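Hypothetical protein (Geobacillus stearothermophilus, PDB 1SFS) is of unknown function but may be a bacterial lysozyme or a related enzyme that cleaves sugar polymers. Local coordinates at residues Phe92-Arg106 / Phe130-Thr144. Sequence-based numbering, arbitrary orientation. Where two conformers were deposited one is given.
Sequences FREAVGYANGQVAAR and FFAVDAAWIAAWVET
The Trp137 indole, swung by chi1 of -170° into the gap between Ala95 and Gly101, is covered on both faces. Ala95 CA and Gly101 CA each stand 3.5 Å from the centroid of the five-membered ring, over opposite faces, as two CH-pi contacts. Phe92 adds an offset stack on the six-membered ring, its CE1 3.6 Å from Trp137 CZ2, and receives the edge of Phe131 on its face with planes at 73°, completing an aromatic cluster.

Polar pairing holds the loops ahead of the helices. A single bridge joins Ala95 to Val133: Ala95 N donates to Ala132 O, and Asp134 N to Ala95 O. Beside it, Glu94 brings OE1 to 2.8 Å from Ala132 N. Asp134 caps its own helix through OD2, which accepts from Trp137 N and, at 3.0 Å, from Gly97 N; the two donors approach from opposite faces of the carboxylate plane. Water 1 links Trp137 NE1 to Glu94 O.

The axes of helix segments 98-106 and 135-144 approach to 7.0 Å, their directions 35° apart. Tyr98 is a knob among Ala136, Ala139, Ala140 and Glu143, with Ala140 CB 3.5 Å from its ring centroid. Gly101 CA comes within 4.5 Å of Trp137 CA, leaving no room for a side chain.

Successive beta-alpha units, strands 84-89 and 122-126 with their helices, thus join side by side; Phe92, Trp137 and Trp141 reach Ala125 on strand 122-126, while Ile138 faces helix 163-173.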
loop_
_atom_site.group_PDB
_atom_site.type_symbol
_atom_site.label_atom_id
_atom_site.label_comp_id
_atom_site.label_asym_id
_atom_site.label_seq_id
_atom_site.Cartn_x
_atom_site.Cartn_y
_atom_site.Cartn_z
ATOM N N PHE A 92 -9.847 -2.407 -8.941
ATOM C CA PHE A 92 -11.203 -2.106 -8.521
ATOM C C PHE A 92 -11.317 -0.576 -8.529
ATOM O O PHE A 92 -10.289 0.101 -8.246
ATOM C CB PHE A 92 -11.577 -2.736 -7.173
ATOM C CG PHE A 92 -10.862 -2.156 -5.959
ATOM C CD1 PHE A 92 -11.428 -1.207 -5.128
ATOM C CD2 PHE A 92 -9.571 -2.536 -5.665
ATOM C CE1 PHE A 92 -10.734 -0.660 -4.066
ATOM C CE2 PHE A 92 -8.865 -2.008 -4.596
ATOM C CZ PHE A 92 -9.447 -1.043 -3.794
ATOM N N ARG A 93 -12.544 -0.062 -8.802
ATOM C CA ARG A 93 -12.679 1.395 -8.932
ATOM C C ARG A 93 -13.643 2.021 -7.935
ATOM O O ARG A 93 -13.859 3.240 -7.912
ATOM C CB ARG A 93 -13.103 1.784 -10.377
ATOM C CG ARG A 93 -12.018 1.454 -11.391
ATOM C CD ARG A 93 -10.666 2.025 -10.994
ATOM N NE ARG A 93 -10.772 3.487 -11.070
ATOM C CZ ARG A 93 -9.668 4.203 -10.817
ATOM N NH1 ARG A 93 -8.550 3.554 -10.509
ATOM N NH2 ARG A 93 -9.706 5.521 -10.869
ATOM N N GLU A 94 -14.253 1.221 -7.091
ATOM C CA GLU A 94 -15.105 1.637 -5.999
ATOM C C GLU A 94 -14.937 0.620 -4.883
ATOM O O GLU A 94 -14.562 -0.515 -5.139
ATOM C CB GLU A 94 -16.594 1.747 -6.362
ATOM C CG GLU A 94 -16.859 2.575 -7.619
ATOM C CD GLU A 94 -16.597 4.050 -7.466
ATOM O OE1 GLU A 94 -16.333 4.557 -6.369
ATOM O OE2 GLU A 94 -16.631 4.763 -8.494
ATOM N N ALA A 95 -15.237 1.080 -3.675
ATOM C CA ALA A 95 -14.997 0.302 -2.471
ATOM C C ALA A 95 -16.271 0.278 -1.595
ATOM O O ALA A 95 -16.228 0.631 -0.405
ATOM C CB ALA A 95 -13.791 0.825 -1.712
ATOM N N VAL A 96 -17.371 -0.154 -2.194
ATOM C CA VAL A 96 -18.681 -0.258 -1.593
ATOM C C VAL A 96 -19.145 -1.711 -1.648
ATOM O O VAL A 96 -19.038 -2.416 -2.649
ATOM C CB VAL A 96 -19.677 0.699 -2.264
ATOM C CG1 VAL A 96 -21.113 0.430 -1.835
ATOM C CG2 VAL A 96 -19.256 2.133 -1.960
ATOM N N GLY A 97 -19.707 -2.174 -0.522
ATOM C CA GLY A 97 -20.376 -3.439 -0.450
ATOM C C GLY A 97 -19.533 -4.585 0.060
ATOM O O GLY A 97 -18.364 -4.764 -0.326
ATOM N N TYR A 98 -20.101 -5.418 0.953
ATOM C CA TYR A 98 -19.373 -6.550 1.519
ATOM C C TYR A 98 -18.968 -7.519 0.425
ATOM O O TYR A 98 -17.808 -7.920 0.355
ATOM C CB TYR A 98 -20.265 -7.241 2.565
ATOM C CG TYR A 98 -19.477 -8.228 3.381
ATOM C CD1 TYR A 98 -18.851 -7.830 4.581
ATOM C CD2 TYR A 98 -19.278 -9.546 2.983
ATOM C CE1 TYR A 98 -18.084 -8.718 5.346
ATOM C CE2 TYR A 98 -18.531 -10.423 3.716
ATOM C CZ TYR A 98 -17.941 -10.016 4.899
ATOM O OH TYR A 98 -17.191 -10.907 5.650
ATOM N N ALA A 99 -19.890 -7.903 -0.441
ATOM C CA ALA A 99 -19.569 -8.888 -1.482
ATOM C C ALA A 99 -18.457 -8.409 -2.391
ATOM O O ALA A 99 -17.577 -9.143 -2.786
ATOM C CB ALA A 99 -20.815 -9.198 -2.309
ATOM N N ASN A 100 -18.476 -7.110 -2.721
ATOM C CA ASN A 100 -17.443 -6.538 -3.546
ATOM C C ASN A 100 -16.070 -6.560 -2.827
ATOM O O ASN A 100 -15.035 -6.833 -3.463
ATOM C CB ASN A 100 -17.804 -5.116 -3.994
ATOM C CG ASN A 100 -18.925 -5.085 -4.979
ATOM O OD1 ASN A 100 -18.934 -5.930 -5.886
ATOM N ND2 ASN A 100 -19.876 -4.200 -4.808
ATOM N N GLY A 101 -16.063 -6.269 -1.544
ATOM C CA GLY A 101 -14.819 -6.361 -0.800
ATOM C C GLY A 101 -14.300 -7.762 -0.715
ATOM O O GLY A 101 -13.077 -7.967 -0.743
ATOM N N GLN A 102 -15.156 -8.797 -0.611
ATOM C CA GLN A 102 -14.746 -10.191 -0.610
ATOM C C GLN A 102 -14.095 -10.487 -1.958
ATOM O O GLN A 102 -13.039 -11.110 -2.006
ATOM C CB GLN A 102 -15.844 -11.228 -0.358
ATOM C CG GLN A 102 -16.608 -11.128 0.959
ATOM C CD GLN A 102 -17.753 -12.157 1.022
ATOM O OE1 GLN A 102 -18.716 -12.022 0.259
ATOM N NE2 GLN A 102 -17.640 -13.147 1.900
ATOM N N VAL A 103 -14.739 -10.115 -3.064
ATOM C CA VAL A 103 -14.149 -10.386 -4.385
ATOM C C VAL A 103 -12.760 -9.750 -4.480
ATOM O O VAL A 103 -11.822 -10.402 -4.966
ATOM C CB VAL A 103 -15.082 -9.877 -5.492
ATOM C CG1 VAL A 103 -14.327 -9.938 -6.828
ATOM C CG2 VAL A 103 -16.359 -10.666 -5.549
ATOM N N ALA A 104 -12.610 -8.508 -4.042
ATOM C CA ALA A 104 -11.326 -7.841 -4.126
ATOM C C ALA A 104 -10.281 -8.597 -3.317
ATOM O O ALA A 104 -9.173 -8.806 -3.800
ATOM C CB ALA A 104 -11.479 -6.383 -3.636
ATOM N N ALA A 105 -10.617 -8.961 -2.085
ATOM C CA ALA A 105 -9.661 -9.678 -1.249
ATOM C C ALA A 105 -9.277 -10.991 -1.889
ATOM O O ALA A 105 -8.127 -11.378 -1.901
ATOM C CB ALA A 105 -10.270 -9.896 0.116
ATOM N N ARG A 106 -10.276 -11.743 -2.379
ATOM C CA ARG A 106 -9.968 -13.042 -2.997
ATOM C C ARG A 106 -9.074 -12.846 -4.231
ATOM O O ARG A 106 -8.175 -13.654 -4.446
ATOM C CB ARG A 106 -11.250 -13.771 -3.382
ATOM C CG ARG A 106 -11.998 -14.266 -2.147
ATOM C CD ARG A 106 -13.299 -14.922 -2.451
ATOM N NE ARG A 106 -13.952 -15.401 -1.251
ATOM C CZ ARG A 106 -15.265 -15.502 -1.084
ATOM N NH1 ARG A 106 -15.673 -15.964 0.070
ATOM N NH2 ARG A 106 -16.129 -15.159 -2.033
ATOM N N PHE A 130 -11.338 9.666 -4.320
ATOM C CA PHE A 130 -12.574 9.993 -5.000
ATOM C C PHE A 130 -13.434 8.747 -5.105
ATOM O O PHE A 130 -14.543 8.799 -5.663
ATOM C CB PHE A 130 -12.266 10.580 -6.372
ATOM C CG PHE A 130 -11.374 9.692 -7.237
ATOM C CD1 PHE A 130 -11.882 8.664 -7.998
ATOM C CD2 PHE A 130 -10.012 9.952 -7.260
ATOM C CE1 PHE A 130 -11.057 7.893 -8.808
ATOM C CE2 PHE A 130 -9.180 9.193 -8.045
ATOM C CZ PHE A 130 -9.697 8.178 -8.816
ATOM N N PHE A 131 -12.977 7.596 -4.594
ATOM C CA PHE A 131 -13.834 6.416 -4.601
ATOM C C PHE A 131 -14.953 6.538 -3.606
ATOM O O PHE A 131 -14.736 7.088 -2.529
ATOM C CB PHE A 131 -13.056 5.155 -4.192
ATOM C CG PHE A 131 -12.091 4.567 -5.198
ATOM C CD1 PHE A 131 -11.569 3.323 -4.934
ATOM C CD2 PHE A 131 -11.741 5.188 -6.359
ATOM C CE1 PHE A 131 -10.661 2.755 -5.789
ATOM C CE2 PHE A 131 -10.829 4.638 -7.234
ATOM C CZ PHE A 131 -10.341 3.381 -6.944
ATOM N N ALA A 132 -16.112 5.966 -3.929
ATOM C CA ALA A 132 -17.096 5.660 -2.869
ATOM C C ALA A 132 -16.502 4.573 -1.998
ATOM O O ALA A 132 -15.938 3.627 -2.524
ATOM C CB ALA A 132 -18.368 5.255 -3.545
ATOM N N VAL A 133 -16.695 4.700 -0.685
ATOM C CA VAL A 133 -16.178 3.724 0.274
ATOM C C VAL A 133 -17.214 3.525 1.358
ATOM O O VAL A 133 -17.766 4.529 1.858
ATOM C CB VAL A 133 -14.886 4.178 1.017
ATOM C CG1 VAL A 133 -14.261 2.981 1.740
ATOM C CG2 VAL A 133 -13.905 4.824 0.142
ATOM N N ASP A 134 -17.447 2.285 1.747
ATOM C CA ASP A 134 -18.306 2.071 2.896
ATOM C C ASP A 134 -17.709 1.062 3.860
ATOM O O ASP A 134 -16.725 0.339 3.555
ATOM C CB ASP A 134 -19.742 1.739 2.498
ATOM C CG ASP A 134 -19.992 0.395 1.906
ATOM O OD1 ASP A 134 -21.177 0.183 1.470
ATOM O OD2 ASP A 134 -19.129 -0.491 1.852
ATOM N N ALA A 135 -18.243 1.043 5.061
ATOM C CA ALA A 135 -17.738 0.201 6.111
ATOM C C ALA A 135 -17.844 -1.260 5.777
ATOM O O ALA A 135 -16.960 -2.027 6.223
ATOM C CB ALA A 135 -18.519 0.516 7.382
ATOM N N ALA A 136 -18.855 -1.686 5.065
ATOM C CA ALA A 136 -18.999 -3.102 4.730
ATOM C C ALA A 136 -17.870 -3.591 3.846
ATOM O O ALA A 136 -17.435 -4.730 3.988
ATOM C CB ALA A 136 -20.371 -3.373 4.086
ATOM N N TRP A 137 -17.437 -2.779 2.899
ATOM C CA TRP A 137 -16.332 -3.196 2.028
ATOM C C TRP A 137 -15.060 -3.407 2.840
ATOM O O TRP A 137 -14.343 -4.385 2.662
ATOM C CB TRP A 137 -16.120 -2.143 0.929
ATOM C CG TRP A 137 -15.197 -2.547 -0.160
ATOM C CD1 TRP A 137 -15.629 -2.968 -1.411
ATOM C CD2 TRP A 137 -13.782 -2.579 -0.189
ATOM N NE1 TRP A 137 -14.545 -3.252 -2.199
ATOM C CE2 TRP A 137 -13.411 -3.035 -1.484
ATOM C CE3 TRP A 137 -12.755 -2.293 0.692
ATOM C CZ2 TRP A 137 -12.071 -3.198 -1.874
ATOM C CZ3 TRP A 137 -11.435 -2.466 0.313
ATOM C CH2 TRP A 137 -11.128 -2.925 -0.954
ATOM N N ILE A 138 -14.767 -2.454 3.727
ATOM C CA ILE A 138 -13.585 -2.544 4.583
ATOM C C ILE A 138 -13.660 -3.789 5.448
ATOM O O ILE A 138 -12.664 -4.524 5.581
ATOM C CB ILE A 138 -13.400 -1.282 5.396
ATOM C CG1 ILE A 138 -13.103 -0.092 4.506
ATOM C CG2 ILE A 138 -12.308 -1.466 6.450
ATOM C CD1 ILE A 138 -12.963 1.234 5.178
ATOM N N ALA A 139 -14.806 -4.052 6.054
ATOM C CA ALA A 139 -14.987 -5.268 6.826
ATOM C C ALA A 139 -14.689 -6.497 5.996
ATOM O O ALA A 139 -14.007 -7.412 6.476
ATOM C CB ALA A 139 -16.428 -5.345 7.364
ATOM N N ALA A 140 -15.225 -6.564 4.772
ATOM C CA ALA A 140 -14.991 -7.736 3.940
ATOM C C ALA A 140 -13.529 -7.889 3.588
ATOM O O ALA A 140 -13.016 -9.015 3.525
ATOM C CB ALA A 140 -15.835 -7.637 2.666
ATOM N N TRP A 141 -12.857 -6.798 3.279
ATOM C CA TRP A 141 -11.410 -6.880 2.972
ATOM C C TRP A 141 -10.664 -7.512 4.105
ATOM O O TRP A 141 -9.888 -8.458 3.955
ATOM C CB TRP A 141 -10.946 -5.465 2.593
ATOM C CG TRP A 141 -9.454 -5.383 2.318
ATOM C CD1 TRP A 141 -8.524 -4.909 3.156
ATOM C CD2 TRP A 141 -8.792 -5.741 1.107
ATOM N NE1 TRP A 141 -7.267 -4.987 2.576
ATOM C CE2 TRP A 141 -7.416 -5.473 1.328
ATOM C CE3 TRP A 141 -9.199 -6.231 -0.132
ATOM C CZ2 TRP A 141 -6.462 -5.724 0.336
ATOM C CZ3 TRP A 141 -8.235 -6.455 -1.090
ATOM C CH2 TRP A 141 -6.891 -6.195 -0.843
ATOM N N VAL A 142 -10.901 -6.981 5.320
ATOM C CA VAL A 142 -10.232 -7.492 6.505
ATOM C C VAL A 142 -10.607 -8.931 6.791
ATOM O O VAL A 142 -9.747 -9.806 7.018
ATOM C CB VAL A 142 -10.573 -6.572 7.698
ATOM C CG1 VAL A 142 -10.139 -7.181 9.022
ATOM C CG2 VAL A 142 -9.931 -5.206 7.494
ATOM N N GLU A 143 -11.899 -9.277 6.841
ATOM C CA GLU A 143 -12.352 -10.599 7.287
ATOM C C GLU A 143 -11.994 -11.648 6.263
ATOM O O GLU A 143 -11.686 -12.809 6.622
ATOM C CB GLU A 143 -13.850 -10.619 7.585
ATOM C CG GLU A 143 -14.333 -9.732 8.703
ATOM C CD GLU A 143 -15.841 -9.750 8.909
ATOM O OE1 GLU A 143 -16.418 -8.673 8.874
ATOM O OE2 GLU A 143 -16.327 -10.886 9.257
ATOM N N THR A 144 -12.041 -11.323 4.976
ATOM C CA THR A 144 -11.745 -12.298 3.970
ATOM C C THR A 144 -10.273 -12.658 3.957
ATOM O O THR A 144 -9.883 -13.813 3.700
ATOM C CB THR A 144 -12.194 -11.789 2.586
ATOM O OG1 THR A 144 -13.576 -11.460 2.648
ATOM C CG2 THR A 144 -12.034 -12.838 1.472
HETATM O O HOH W 1 -14.856 -3.397 -5.039
HETATM O O HOH W 2 -15.517 7.484 -8.032
HETATM O O HOH W 3 -15.498 -13.128 3.695
#